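Local coordinates for protein tyrocidine synthase 2 (Brevibacillus parabrevis, PDB 6TA8) that belongs to the nonribosomal peptide synthetases and contains a condensation domain with two lobes of helices packed on beta sheets, at residues Val72-Gln77 with Gln190-Pro195; Leu287-Trp292 with Asn296-Asn301; Pro328-Met333 with Phe377-Glu382. One frame throughout, in Å; residues are numbered along the deposited sequence.

Interaction 1: Val72-Gln77 with Gln190-Pro195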
ATOM      1  N   VAL A  72     -24.699  -2.290  -9.820  1.00 63.18           N
ATOM      2  CA  VAL A  72     -23.503  -1.769  -9.166  1.00 53.37           C
ATOM      3  C   VAL A  72     -23.860  -1.182  -7.807  1.00 57.07           C
ATOM      4  O   VAL A  72     -23.145  -1.386  -6.817  1.00 56.15           O
ATOM      5  CB  VAL A  72     -22.810  -0.730 -10.069  1.00 44.85           C
ATOM      6  CG1 VAL A  72     -21.640  -0.073  -9.348  1.00 49.09           C
ATOM      7  CG2 VAL A  72     -22.349  -1.377 -11.366  1.00 48.33           C
ATOM      8  N   ARG A  73     -24.974  -0.450  -7.735  1.00 56.26           N
ATOM      9  CA  ARG A  73     -25.415   0.097  -6.457  1.00 52.61           C
ATOM     10  C   ARG A  73     -25.808  -1.012  -5.490  1.00 56.13           C
ATOM     11  O   ARG A  73     -25.449  -0.969  -4.308  1.00 54.50           O
ATOM     12  CB  ARG A  73     -26.582   1.062  -6.669  1.00 51.00           C
ATOM     13  CG  ARG A  73     -26.220   2.309  -7.460  1.00 53.20           C
ATOM     14  CD  ARG A  73     -27.451   3.149  -7.758  1.00 54.68           C
ATOM     15  NE  ARG A  73     -27.992   3.765  -6.550  1.00 56.54           N
ATOM     16  CZ  ARG A  73     -27.698   4.996  -6.146  1.00 61.25           C
ATOM     17  NH1 ARG A  73     -26.865   5.746  -6.854  1.00 57.02           N
ATOM     18  NH2 ARG A  73     -28.235   5.477  -5.033  1.00 64.93           N
ATOM     19  N   GLN A  74     -26.543  -2.018  -5.975  1.00 58.05           N
ATOM     20  CA  GLN A  74     -26.941  -3.127  -5.114  1.00 55.32           C
ATOM     21  C   GLN A  74     -25.735  -3.907  -4.612  1.00 56.09           C
ATOM     22  O   GLN A  74     -25.752  -4.423  -3.489  1.00 52.88           O
ATOM     23  CB  GLN A  74     -27.901  -4.055  -5.861  1.00 63.91           C
ATOM     24  CG  GLN A  74     -28.679  -5.000  -4.960  1.00 71.71           C
ATOM     25  CD  GLN A  74     -29.697  -5.827  -5.720  1.00 74.26           C
ATOM     26  OE1 GLN A  74     -29.548  -6.071  -6.917  1.00 71.16           O
ATOM     27  NE2 GLN A  74     -30.742  -6.263  -5.024  1.00 76.34           N
ATOM     28  N   ALA A  75     -24.680  -4.003  -5.424  1.00 57.39           N
ATOM     29  CA  ALA A  75     -23.470  -4.687  -4.986  1.00 54.47           C
ATOM     30  C   ALA A  75     -22.748  -3.888  -3.909  1.00 50.96           C
ATOM     31  O   ALA A  75     -22.345  -4.437  -2.877  1.00 53.69           O
ATOM     32  CB  ALA A  75     -22.549  -4.941  -6.180  1.00 51.86           C
ATOM     33  N   PHE A  76     -22.583  -2.580  -4.127  1.00 51.68           N
ATOM     34  CA  PHE A  76     -21.865  -1.757  -3.159  1.00 51.89           C
ATOM     35  C   PHE A  76     -22.682  -1.529  -1.894  1.00 52.91           C
ATOM     36  O   PHE A  76     -22.106  -1.372  -0.810  1.00 49.81           O
ATOM     37  CB  PHE A  76     -21.470  -0.424  -3.793  1.00 43.72           C
ATOM     38  CG  PHE A  76     -20.191  -0.488  -4.581  1.00 47.51           C
ATOM     39  CD1 PHE A  76     -18.964  -0.388  -3.945  1.00 46.05           C
ATOM     40  CD2 PHE A  76     -20.216  -0.660  -5.955  1.00 47.49           C
ATOM     41  CE1 PHE A  76     -17.787  -0.451  -4.666  1.00 41.78           C
ATOM     42  CE2 PHE A  76     -19.043  -0.724  -6.681  1.00 42.55           C
ATOM     43  CZ  PHE A  76     -17.826  -0.619  -6.035  1.00 44.80           C
ATOM     44  N   GLN A  77     -24.014  -1.506  -2.001  1.00 56.08           N
ATOM     45  CA  GLN A  77     -24.843  -1.427  -0.802  1.00 50.22           C
ATOM     46  C   GLN A  77     -24.605  -2.620   0.115  1.00 50.44           C
ATOM     47  O   GLN A  77     -24.698  -2.490   1.341  1.00 54.71           O
ATOM     48  CB  GLN A  77     -26.321  -1.337  -1.182  1.00 50.35           C
ATOM     49  CG  GLN A  77     -26.770   0.042  -1.643  1.00 64.32           C
ATOM     50  CD  GLN A  77     -26.983   1.002  -0.492  1.00 65.49           C
ATOM     51  OE1 GLN A  77     -27.380   0.600   0.601  1.00 75.91           O
ATOM     52  NE2 GLN A  77     -26.720   2.282  -0.733  1.00 57.10           N
ATOM     53  N   GLN A 190     -30.300 -13.094  -7.527  1.00 58.52           N
ATOM     54  CA  GLN A 190     -30.136 -13.695  -6.213  1.00 54.86           C
ATOM     55  C   GLN A 190     -29.920 -12.607  -5.169  1.00 57.54           C
ATOM     56  O   GLN A 190     -29.419 -11.521  -5.474  1.00 56.33           O
ATOM     57  CB  GLN A 190     -28.952 -14.666  -6.189  1.00 57.77           C
ATOM     58  CG  GLN A 190     -28.977 -15.746  -7.256  1.00 53.81           C
ATOM     59  CD  GLN A 190     -27.751 -16.640  -7.194  1.00 55.29           C
ATOM     60  OE1 GLN A 190     -26.893 -16.473  -6.326  1.00 51.69           O
ATOM     61  NE2 GLN A 190     -27.663 -17.595  -8.113  1.00 53.11           N
ATOM     62  N   GLU A 191     -30.306 -12.905  -3.933  1.00 55.50           N
ATOM     63  CA  GLU A 191     -29.963 -12.021  -2.829  1.00 60.39           C
ATOM     64  C   GLU A 191     -28.480 -12.165  -2.516  1.00 62.49           C
ATOM     65  O   GLU A 191     -27.977 -13.278  -2.335  1.00 66.67           O
ATOM     66  CB  GLU A 191     -30.811 -12.337  -1.595  1.00 71.67           C
ATOM     67  CG  GLU A 191     -31.033 -13.816  -1.321  1.00 76.54           C
ATOM     68  CD  GLU A 191     -31.991 -14.045  -0.167  1.00 83.40           C
ATOM     69  OE1 GLU A 191     -32.326 -13.061   0.527  1.00 86.68           O
ATOM     70  OE2 GLU A 191     -32.409 -15.204   0.048  1.00 85.77           O
ATOM     71  N   ILE A 192     -27.779 -11.035  -2.461  1.00 59.66           N
ATOM     72  CA  ILE A 192     -26.322 -11.046  -2.384  1.00 56.22           C
ATOM     73  C   ILE A 192     -25.888 -11.653  -1.055  1.00 59.24           C
ATOM     74  O   ILE A 192     -26.233 -11.148   0.020  1.00 59.33           O
ATOM     75  CB  ILE A 192     -25.754  -9.632  -2.565  1.00 55.14           C
ATOM     76  CG1 ILE A 192     -26.289  -9.017  -3.859  1.00 58.92           C
ATOM     77  CG2 ILE A 192     -24.235  -9.671  -2.569  1.00 54.96           C
ATOM     78  CD1 ILE A 192     -25.802  -7.614  -4.121  1.00 51.50           C
ATOM     79  N   VAL A 193     -25.128 -12.743  -1.127  1.00 57.78           N
ATOM     80  CA  VAL A 193     -24.612 -13.440   0.046  1.00 49.39           C
ATOM     81  C   VAL A 193     -23.096 -13.493  -0.086  1.00 52.17           C
ATOM     82  O   VAL A 193     -22.565 -14.175  -0.973  1.00 57.98           O
ATOM     83  CB  VAL A 193     -25.202 -14.849   0.189  1.00 55.61           C
ATOM     84  CG1 VAL A 193     -24.576 -15.571   1.375  1.00 48.61           C
ATOM     85  CG2 VAL A 193     -26.716 -14.778   0.340  1.00 55.31           C
ATOM     86  N   LEU A 194     -22.403 -12.777   0.785  1.00 52.46           N
ATOM     87  CA  LEU A 194     -20.952 -12.734   0.816  1.00 50.80           C
ATOM     88  C   LEU A 194     -20.417 -13.674   1.887  1.00 46.36           C
ATOM     89  O   LEU A 194     -21.142 -14.052   2.811  1.00 42.88           O
ATOM     90  CB  LEU A 194     -20.474 -11.300   1.079  1.00 52.37           C
ATOM     91  CG  LEU A 194     -20.850 -10.281  -0.002  1.00 52.12           C
ATOM     92  CD1 LEU A 194     -20.329  -8.893   0.343  1.00 46.05           C
ATOM     93  CD2 LEU A 194     -20.335 -10.727  -1.364  1.00 45.60           C
ATOM     94  N   PRO A 195     -19.152 -14.090   1.785  1.00 48.17           N
ATOM     95  CA  PRO A 195     -18.594 -15.012   2.781  1.00 53.97           C
ATOM     96  C   PRO A 195     -18.669 -14.452   4.195  1.00 57.08           C
ATOM     97  O   PRO A 195     -18.883 -13.258   4.416  1.00 60.17           O
ATOM     98  CB  PRO A 195     -17.138 -15.183   2.330  1.00 51.90           C
ATOM     99  CG  PRO A 195     -17.180 -14.935   0.865  1.00 45.69           C
ATOM    100  CD  PRO A 195     -18.221 -13.870   0.662  1.00 51.10           C
TER

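Interaction 2: Leu287-Trp292 with Asn296-Asn301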
ATOM      1  N   LEU A 287      22.359  -3.074  -4.256  1.00 53.16           N
ATOM      2  CA  LEU A 287      23.433  -2.918  -5.229  1.00 55.03           C
ATOM      3  C   LEU A 287      23.156  -1.770  -6.189  1.00 54.29           C
ATOM      4  O   LEU A 287      24.096  -1.131  -6.675  1.00 54.54           O
ATOM      5  CB  LEU A 287      23.633  -4.217  -6.006  1.00 58.03           C
ATOM      6  CG  LEU A 287      23.714  -5.492  -5.171  1.00 58.39           C
ATOM      7  CD1 LEU A 287      23.733  -6.705  -6.078  1.00 63.43           C
ATOM      8  CD2 LEU A 287      24.936  -5.470  -4.270  1.00 52.78           C
ATOM      9  N   ALA A 288      21.882  -1.498  -6.476  1.00 59.37           N
ATOM     10  CA  ALA A 288      21.539  -0.384  -7.353  1.00 52.47           C
ATOM     11  C   ALA A 288      21.930   0.947  -6.723  1.00 51.49           C
ATOM     12  O   ALA A 288      22.556   1.792  -7.373  1.00 58.96           O
ATOM     13  CB  ALA A 288      20.046  -0.411  -7.678  1.00 50.48           C
ATOM     14  N   VAL A 289      21.574   1.147  -5.451  1.00 55.29           N
ATOM     15  CA  VAL A 289      21.950   2.372  -4.751  1.00 52.54           C
ATOM     16  C   VAL A 289      23.464   2.484  -4.633  1.00 58.49           C
ATOM     17  O   VAL A 289      24.018   3.590  -4.639  1.00 60.34           O
ATOM     18  CB  VAL A 289      21.267   2.424  -3.367  1.00 54.69           C
ATOM     19  CG1 VAL A 289      21.601   3.722  -2.647  1.00 49.05           C
ATOM     20  CG2 VAL A 289      19.761   2.265  -3.512  1.00 46.19           C
ATOM     21  N   LYS A 290      24.160   1.348  -4.537  1.00 61.01           N
ATOM     22  CA  LYS A 290      25.617   1.375  -4.458  1.00 62.01           C
ATOM     23  C   LYS A 290      26.230   1.874  -5.761  1.00 56.45           C
ATOM     24  O   LYS A 290      27.121   2.730  -5.752  1.00 60.37           O
ATOM     25  CB  LYS A 290      26.150  -0.014  -4.107  1.00 56.69           C
ATOM     26  CG  LYS A 290      27.666  -0.105  -4.074  1.00 56.55           C
ATOM     27  CD  LYS A 290      28.129  -1.505  -3.711  1.00 67.91           C
ATOM     28  CE  LYS A 290      29.645  -1.609  -3.741  1.00 69.14           C
ATOM     29  NZ  LYS A 290      30.287  -0.661  -2.789  1.00 67.14           N
ATOM     30  N   ASP A 291      25.764   1.350  -6.895  1.00 55.13           N
ATOM     31  CA  ASP A 291      26.269   1.805  -8.186  1.00 63.14           C
ATOM     32  C   ASP A 291      25.764   3.191  -8.560  1.00 60.35           C
ATOM     33  O   ASP A 291      26.297   3.792  -9.498  1.00 71.74           O
ATOM     34  CB  ASP A 291      25.884   0.811  -9.282  1.00 62.45           C
ATOM     35  CG  ASP A 291      26.851  -0.348  -9.380  1.00 66.21           C
ATOM     36  OD1 ASP A 291      28.063  -0.099  -9.552  1.00 74.58           O
ATOM     37  OD2 ASP A 291      26.401  -1.508  -9.284  1.00 72.22           O
ATOM     38  N   TRP A 292      24.763   3.711  -7.853  1.00 57.58           N
ATOM     39  CA  TRP A 292      24.135   4.983  -8.187  1.00 63.52           C
ATOM     40  C   TRP A 292      24.553   6.108  -7.249  1.00 60.02           C
ATOM     41  O   TRP A 292      24.956   7.180  -7.709  1.00 60.54           O
ATOM     42  CB  TRP A 292      22.609   4.820  -8.176  1.00 55.85           C
ATOM     43  CG  TRP A 292      21.850   6.079  -8.437  1.00 48.57           C
ATOM     44  CD1 TRP A 292      21.731   6.736  -9.625  1.00 51.73           C
ATOM     45  CD2 TRP A 292      21.088   6.827  -7.488  1.00 52.07           C
ATOM     46  NE1 TRP A 292      20.946   7.852  -9.474  1.00 55.74           N
ATOM     47  CE2 TRP A 292      20.539   7.931  -8.170  1.00 55.54           C
ATOM     48  CE3 TRP A 292      20.820   6.673  -6.129  1.00 48.64           C
ATOM     49  CZ2 TRP A 292      19.740   8.873  -7.537  1.00 46.44           C
ATOM     50  CZ3 TRP A 292      20.028   7.597  -5.510  1.00 52.95           C
ATOM     51  CH2 TRP A 292      19.495   8.691  -6.208  1.00 55.17           C
ATOM     52  N   ASN A 296      27.582   2.256   0.794  1.00 60.77           N
ATOM     53  CA  ASN A 296      27.652   0.857   1.190  1.00 67.56           C
ATOM     54  C   ASN A 296      26.647   0.531   2.288  1.00 63.48           C
ATOM     55  O   ASN A 296      26.705  -0.566   2.856  1.00 63.95           O
ATOM     56  CB  ASN A 296      29.070   0.486   1.640  1.00 67.05           C
ATOM     57  CG  ASN A 296      30.024   0.314   0.471  1.00 77.35           C
ATOM     58  OD1 ASN A 296      29.823  -0.545  -0.387  1.00 80.20           O
ATOM     59  ND2 ASN A 296      31.068   1.131   0.433  1.00 78.30           N
ATOM     60  N   GLY A 297      25.731   1.447   2.596  1.00 63.03           N
ATOM     61  CA  GLY A 297      24.688   1.213   3.571  1.00 60.79           C
ATOM     62  C   GLY A 297      23.524   2.164   3.378  1.00 59.85           C
ATOM     63  O   GLY A 297      23.713   3.384   3.351  1.00 61.49           O
ATOM     64  N   VAL A 298      22.319   1.621   3.233  1.00 51.05           N
ATOM     65  CA  VAL A 298      21.121   2.424   3.019  1.00 55.43           C
ATOM     66  C   VAL A 298      20.004   1.866   3.892  1.00 50.20           C
ATOM     67  O   VAL A 298      19.871   0.647   4.049  1.00 52.23           O
ATOM     68  CB  VAL A 298      20.714   2.454   1.528  1.00 51.68           C
ATOM     69  CG1 VAL A 298      20.423   1.050   1.008  1.00 48.46           C
ATOM     70  CG2 VAL A 298      19.520   3.374   1.311  1.00 50.76           C
ATOM     71  N   VAL A 299      19.215   2.762   4.478  1.00 52.65           N
ATOM     72  CA  VAL A 299      18.086   2.391   5.323  1.00 47.67           C
ATOM     73  C   VAL A 299      16.811   2.565   4.510  1.00 49.75           C
ATOM     74  O   VAL A 299      16.501   3.673   4.055  1.00 51.98           O
ATOM     75  CB  VAL A 299      18.045   3.234   6.607  1.00 51.03           C
ATOM     76  CG1 VAL A 299      16.851   2.840   7.459  1.00 48.24           C
ATOM     77  CG2 VAL A 299      19.340   3.070   7.390  1.00 53.05           C
ATOM     78  N   ILE A 300      16.073   1.474   4.328  1.00 48.46           N
ATOM     79  CA  ILE A 300      14.861   1.454   3.518  1.00 42.58           C
ATOM     80  C   ILE A 300      13.653   1.355   4.439  1.00 45.45           C
ATOM     81  O   ILE A 300      13.693   0.656   5.458  1.00 48.61           O
ATOM     82  CB  ILE A 300      14.879   0.286   2.512  1.00 44.28           C
ATOM     83  CG1 ILE A 300      16.205   0.258   1.749  1.00 51.16           C
ATOM     84  CG2 ILE A 300      13.710   0.386   1.543  1.00 49.58           C
ATOM     85  CD1 ILE A 300      16.378   1.405   0.783  1.00 41.84           C
ATOM     86  N   ASN A 301      12.581   2.059   4.077  1.00 47.42           N
ATOM     87  CA  ASN A 301      11.310   1.986   4.799  1.00 45.00           C
ATOM     88  C   ASN A 301      10.434   0.964   4.085  1.00 48.29           C
ATOM     89  O   ASN A 301       9.650   1.295   3.194  1.00 45.98           O
ATOM     90  CB  ASN A 301      10.648   3.356   4.867  1.00 49.58           C
ATOM     91  CG  ASN A 301       9.413   3.369   5.748  1.00 50.50           C
ATOM     92  OD1 ASN A 301       8.407   2.730   5.437  1.00 54.48           O
ATOM     93  ND2 ASN A 301       9.480   4.107   6.850  1.00 54.02           N
TER

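Interaction 3: Pro328-Met333 with Phe377-Glu382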
ATOM      1  N   PRO A 328      12.060   0.036   9.400  1.00 39.95           N
ATOM      2  CA  PRO A 328      13.294   0.235   8.634  1.00 37.26           C
ATOM      3  C   PRO A 328      14.092  -1.052   8.485  1.00 47.18           C
ATOM      4  O   PRO A 328      14.177  -1.871   9.403  1.00 46.20           O
ATOM      5  CB  PRO A 328      14.059   1.268   9.469  1.00 42.63           C
ATOM      6  CG  PRO A 328      13.592   1.027  10.863  1.00 43.49           C
ATOM      7  CD  PRO A 328      12.150   0.599  10.759  1.00 44.34           C
ATOM      8  N   VAL A 329      14.681  -1.220   7.304  1.00 48.71           N
ATOM      9  CA  VAL A 329      15.551  -2.346   6.989  1.00 45.03           C
ATOM     10  C   VAL A 329      16.904  -1.787   6.576  1.00 54.26           C
ATOM     11  O   VAL A 329      16.974  -0.850   5.770  1.00 45.98           O
ATOM     12  CB  VAL A 329      14.956  -3.234   5.879  1.00 50.62           C
ATOM     13  CG1 VAL A 329      15.949  -4.308   5.458  1.00 48.02           C
ATOM     14  CG2 VAL A 329      13.651  -3.861   6.345  1.00 47.03           C
ATOM     15  N   VAL A 330      17.974  -2.354   7.127  1.00 48.31           N
ATOM     16  CA  VAL A 330      19.331  -1.873   6.899  1.00 50.24           C
ATOM     17  C   VAL A 330      20.016  -2.823   5.927  1.00 58.31           C
ATOM     18  O   VAL A 330      20.339  -3.963   6.277  1.00 54.37           O
ATOM     19  CB  VAL A 330      20.113  -1.758   8.215  1.00 42.04           C
ATOM     20  CG1 VAL A 330      21.539  -1.300   7.949  1.00 39.99           C
ATOM     21  CG2 VAL A 330      19.405  -0.803   9.156  1.00 43.67           C
ATOM     22  N   LEU A 331      20.240  -2.355   4.703  1.00 50.80           N
ATOM     23  CA  LEU A 331      20.937  -3.134   3.691  1.00 51.47           C
ATOM     24  C   LEU A 331      22.438  -2.897   3.787  1.00 53.30           C
ATOM     25  O   LEU A 331      22.894  -1.799   4.114  1.00 49.25           O
ATOM     26  CB  LEU A 331      20.438  -2.771   2.292  1.00 61.58           C
ATOM     27  CG  LEU A 331      18.931  -2.897   2.063  1.00 53.00           C
ATOM     28  CD1 LEU A 331      18.560  -2.437   0.662  1.00 54.48           C
ATOM     29  CD2 LEU A 331      18.475  -4.328   2.301  1.00 50.37           C
ATOM     30  N   ASP A 332      23.208  -3.945   3.497  1.00 61.12           N
ATOM     31  CA  ASP A 332      24.661  -3.910   3.602  1.00 64.92           C
ATOM     32  C   ASP A 332      25.265  -4.206   2.237  1.00 64.70           C
ATOM     33  O   ASP A 332      25.042  -5.286   1.676  1.00 65.91           O
ATOM     34  CB  ASP A 332      25.163  -4.915   4.640  1.00 71.06           C
ATOM     35  CG  ASP A 332      26.535  -4.558   5.183  1.00 75.94           C
ATOM     36  OD1 ASP A 332      27.045  -3.465   4.857  1.00 74.89           O
ATOM     37  OD2 ASP A 332      27.106  -5.373   5.939  1.00 81.96           O
ATOM     38  N   MET A 333      26.026  -3.248   1.706  1.00 63.27           N
ATOM     39  CA  MET A 333      26.726  -3.403   0.437  1.00 70.61           C
ATOM     40  C   MET A 333      28.234  -3.530   0.639  1.00 72.91           C
ATOM     41  O   MET A 333      29.015  -3.141  -0.230  1.00 76.37           O
ATOM     42  CB  MET A 333      26.412  -2.232  -0.493  1.00 72.25           C
ATOM     43  CG  MET A 333      25.010  -2.256  -1.078  1.00 66.76           C
ATOM     44  SD  MET A 333      23.740  -1.759   0.102  1.00 67.45           S
ATOM     45  CE  MET A 333      23.937   0.021   0.092  1.00 60.80           C
ATOM     46  N   PHE A 377      14.167   5.399  18.431  1.00 64.01           N
ATOM     47  CA  PHE A 377      13.639   5.446  17.067  1.00 65.03           C
ATOM     48  C   PHE A 377      14.323   6.548  16.260  1.00 62.87           C
ATOM     49  O   PHE A 377      13.710   7.538  15.862  1.00 67.06           O
ATOM     50  CB  PHE A 377      12.119   5.637  17.071  1.00 57.88           C
ATOM     51  CG  PHE A 377      11.392   4.711  18.000  1.00 57.93           C
ATOM     52  CD1 PHE A 377      11.018   3.445  17.585  1.00 53.47           C
ATOM     53  CD2 PHE A 377      11.078   5.109  19.290  1.00 59.05           C
ATOM     54  CE1 PHE A 377      10.348   2.591  18.438  1.00 51.88           C
ATOM     55  CE2 PHE A 377      10.409   4.261  20.148  1.00 58.30           C
ATOM     56  CZ  PHE A 377      10.045   2.998  19.722  1.00 59.85           C
ATOM     57  N   THR A 378      15.624   6.361  16.026  1.00 60.76           N
ATOM     58  CA  THR A 378      16.446   7.373  15.376  1.00 62.17           C
ATOM     59  C   THR A 378      16.612   7.155  13.878  1.00 66.29           C
ATOM     60  O   THR A 378      17.090   8.062  13.188  1.00 65.63           O
ATOM     61  CB  THR A 378      17.833   7.432  16.028  1.00 58.32           C
ATOM     62  OG1 THR A 378      18.487   6.165  15.883  1.00 54.83           O
ATOM     63  CG2 THR A 378      17.715   7.770  17.504  1.00 57.22           C
ATOM     64  N   LEU A 379      16.234   5.989  13.361  1.00 63.09           N
ATOM     65  CA  LEU A 379      16.404   5.704  11.942  1.00 61.47           C
ATOM     66  C   LEU A 379      15.373   6.474  11.126  1.00 58.29           C
ATOM     67  O   LEU A 379      14.164   6.310  11.322  1.00 58.74           O
ATOM     68  CB  LEU A 379      16.280   4.203  11.687  1.00 57.62           C
ATOM     69  CG  LEU A 379      17.577   3.392  11.615  1.00 51.28           C
ATOM     70  CD1 LEU A 379      18.414   3.589  12.867  1.00 55.79           C
ATOM     71  CD2 LEU A 379      17.266   1.920  11.402  1.00 50.16           C
ATOM     72  N   ARG A 380      15.850   7.322  10.211  1.00 51.84           N
ATOM     73  CA  ARG A 380      14.992   8.091   9.313  1.00 57.17           C
ATOM     74  C   ARG A 380      15.244   7.636   7.883  1.00 49.27           C
ATOM     75  O   ARG A 380      16.100   8.205   7.187  1.00 52.97           O
ATOM     76  CB  ARG A 380      15.247   9.593   9.458  1.00 63.81           C
ATOM     77  CG  ARG A 380      15.288  10.079  10.890  1.00 69.22           C
ATOM     78  CD  ARG A 380      13.889  10.415  11.387  1.00 72.98           C
ATOM     79  NE  ARG A 380      13.830  10.447  12.844  1.00 71.58           N
ATOM     80  CZ  ARG A 380      13.728   9.369  13.615  1.00 76.94           C
ATOM     81  NH1 ARG A 380      13.689   9.504  14.933  1.00 73.92           N
ATOM     82  NH2 ARG A 380      13.661   8.160  13.075  1.00 85.34           N
ATOM     83  N   PRO A 381      14.535   6.619   7.399  1.00 45.47           N
ATOM     84  CA  PRO A 381      14.761   6.158   6.027  1.00 46.66           C
ATOM     85  C   PRO A 381      14.255   7.174   5.017  1.00 44.79           C
ATOM     86  O   PRO A 381      13.236   7.836   5.230  1.00 44.63           O
ATOM     87  CB  PRO A 381      13.962   4.848   5.949  1.00 43.14           C
ATOM     88  CG  PRO A 381      13.618   4.496   7.368  1.00 49.07           C
ATOM     89  CD  PRO A 381      13.535   5.798   8.100  1.00 57.92           C
ATOM     90  N   GLU A 382      14.987   7.301   3.910  1.00 40.40           N
ATOM     91  CA  GLU A 382      14.614   8.204   2.835  1.00 48.05           C
ATOM     92  C   GLU A 382      14.076   7.485   1.606  1.00 49.36           C
ATOM     93  O   GLU A 382      13.580   8.150   0.689  1.00 45.84           O
ATOM     94  CB  GLU A 382      15.810   9.079   2.432  1.00 43.44           C
ATOM     95  CG  GLU A 382      16.043  10.260   3.360  1.00 52.89           C
ATOM     96  CD  GLU A 382      17.369  10.949   3.112  1.00 59.24           C
ATOM     97  OE1 GLU A 382      18.353  10.249   2.793  1.00 61.24           O
ATOM     98  OE2 GLU A 382      17.429  12.191   3.239  1.00 67.89           O
TER

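Interaction 1: Val72-Gln77 with Gln190-Pro195
The side chain of Ile192 lies against the backbone of helix 69-82 at Gln74 and Ala75. Its methyl CD1 does all the close touching. CD1 sits 3.3 Å from Gln74 O and 3.8 Å from Ala75 CA, so it presses on the peptide link between the two residues. Ile192 reaches this spot because CG1 points anti to its own carbonyl carbon (chi1 -54°) and CD1 then continues the chain in an extended line. Gln74 contributes from one flank. Its CG is 4.0 Å from Ile192 CD1, and the two side chains pass at a slant. The amide end of Gln74 makes no contact with Ile192. Ala75 is buried beside them, and its small side chain probably helps the isoleucine methyl to come close to the helix backbone. Helix 169-187 completes the setting: Ala182 is touched by both Ala75 and Ile192, and Phe179 packs on Ala75. The loop that carries Ile192 follows that helix and is held to it by a hydrogen bond from Val193 N to Gln185 OE1. The contact brings this loop against helix 69-82. It is small, with 117 Å² buried in total. No hydrogen bond or salt bridge crosses it, so within these two segments the fit depends on a methyl group against the helix backbone and the aliphatic start of Gln74.

Interaction 2: Leu287-Trp292 with Asn296-Asn301
The flat amide of Asn296 meets Lys290 at its oxygen, and no group of 287-292 stacks on either amide face. Lys290 NZ donates a hydrogen bond to Asn296 OD1, but the modelled length of 2.4 Å is very short and its exact value is doubtful. As modelled, NZ is tilted out of the amide plane. The lysine runs straight through three anti torsions and turns only at the last one (chi4 60°), which brings the amine to the asparagine. The second flat group, the Trp292 indole, takes no part across the contact. It packs on helix 445-466, where its NE1 bonds to Thr447 O and its side chain touches Ser450 and Leu451. Deeper in the contact, Val289 CG1 approaches Val298 CB at 4.5 Å, a loose apolar contact. Val298 also touches Leu331 and Ile383 of the strands on either side. Strand 297-304 is paired with strand 325-332 by backbone bonds of Val298 with Leu331 and Ile300 with Val329. The contact thus has a polar pair near the turn and valines further in. Here a helix runs through a short turn into an inner strand of the mixed sheet, consistent with the chloramphenicol acetyltransferase-like lobes of condensation domains.

Interaction 3: Pro328-Met333 with Phe377-Glu382
Pro328 and Leu379 form the main apolar contact. Leu379 CD2 lies 3.8 Å from Pro328 CB and equally near Pro328 CG, so a single methyl rests on the CB-CG side of the proline ring. The two side chains cross at about a right angle. The same leucine methyl also reaches Val330, at 4.1 Å from its CG2. Val330 CG2 is anti to its carbonyl carbon, which turns this methyl to Leu379. Leu379 itself has chi1 at -96°, away from a staggered position. Pro381 adds a second proline: its CG is 3.9 Å from Pro328 CB. Pro328 CB is thus touched by both Leu379 and Pro381. Val299 of the neighbouring strand touches both prolines as well. Leu227 and Thr231 pack on Val330 and Leu379, and Tyr360 of helix 359-365 meets Pro328.

No polar bond crosses between the two segments. Those of the loop are made within it or to other parts of the chain. The end of Arg380 is modelled too close to Phe377 O, so its position is doubtful. As modelled, it bends back over its own loop, and a weak bond from its NH2 to Leu379 O is tentative.

Backbone bonds serve other strands. Val329 and Leu331 pair with strand 297-304, while Glu382 pairs with Leu421 as the loop enters strand 383-390. Neither proline has a backbone N-H to offer. The loop therefore lies against the edge strand 325-332 through proline, leucine and valine carbons alone, and the contact rests on apolar packing of buried or partly buried groups.

Overall arrangement
Interaction 1 comes first along the chain. It closes a span of 112 residues, bringing helix 69-82 to the loop after helix 169-187 in the N-terminal part. Interaction 2 follows and closes only a short turn between helix 277-293 and strand 297-304. Interaction 3 then joins strand 325-332 to the loop before strand 383-390, across 43 residues. The three follow in series; none nests or crosses. Interactions 2 and 3 have centres about 10 Å apart and meet in the six-stranded sheet, where strands 297-304 and 325-332 are neighbours. Interaction 1 lies on the opposite side of the chain's centre, its centre about 47 and 45 Å from theirs.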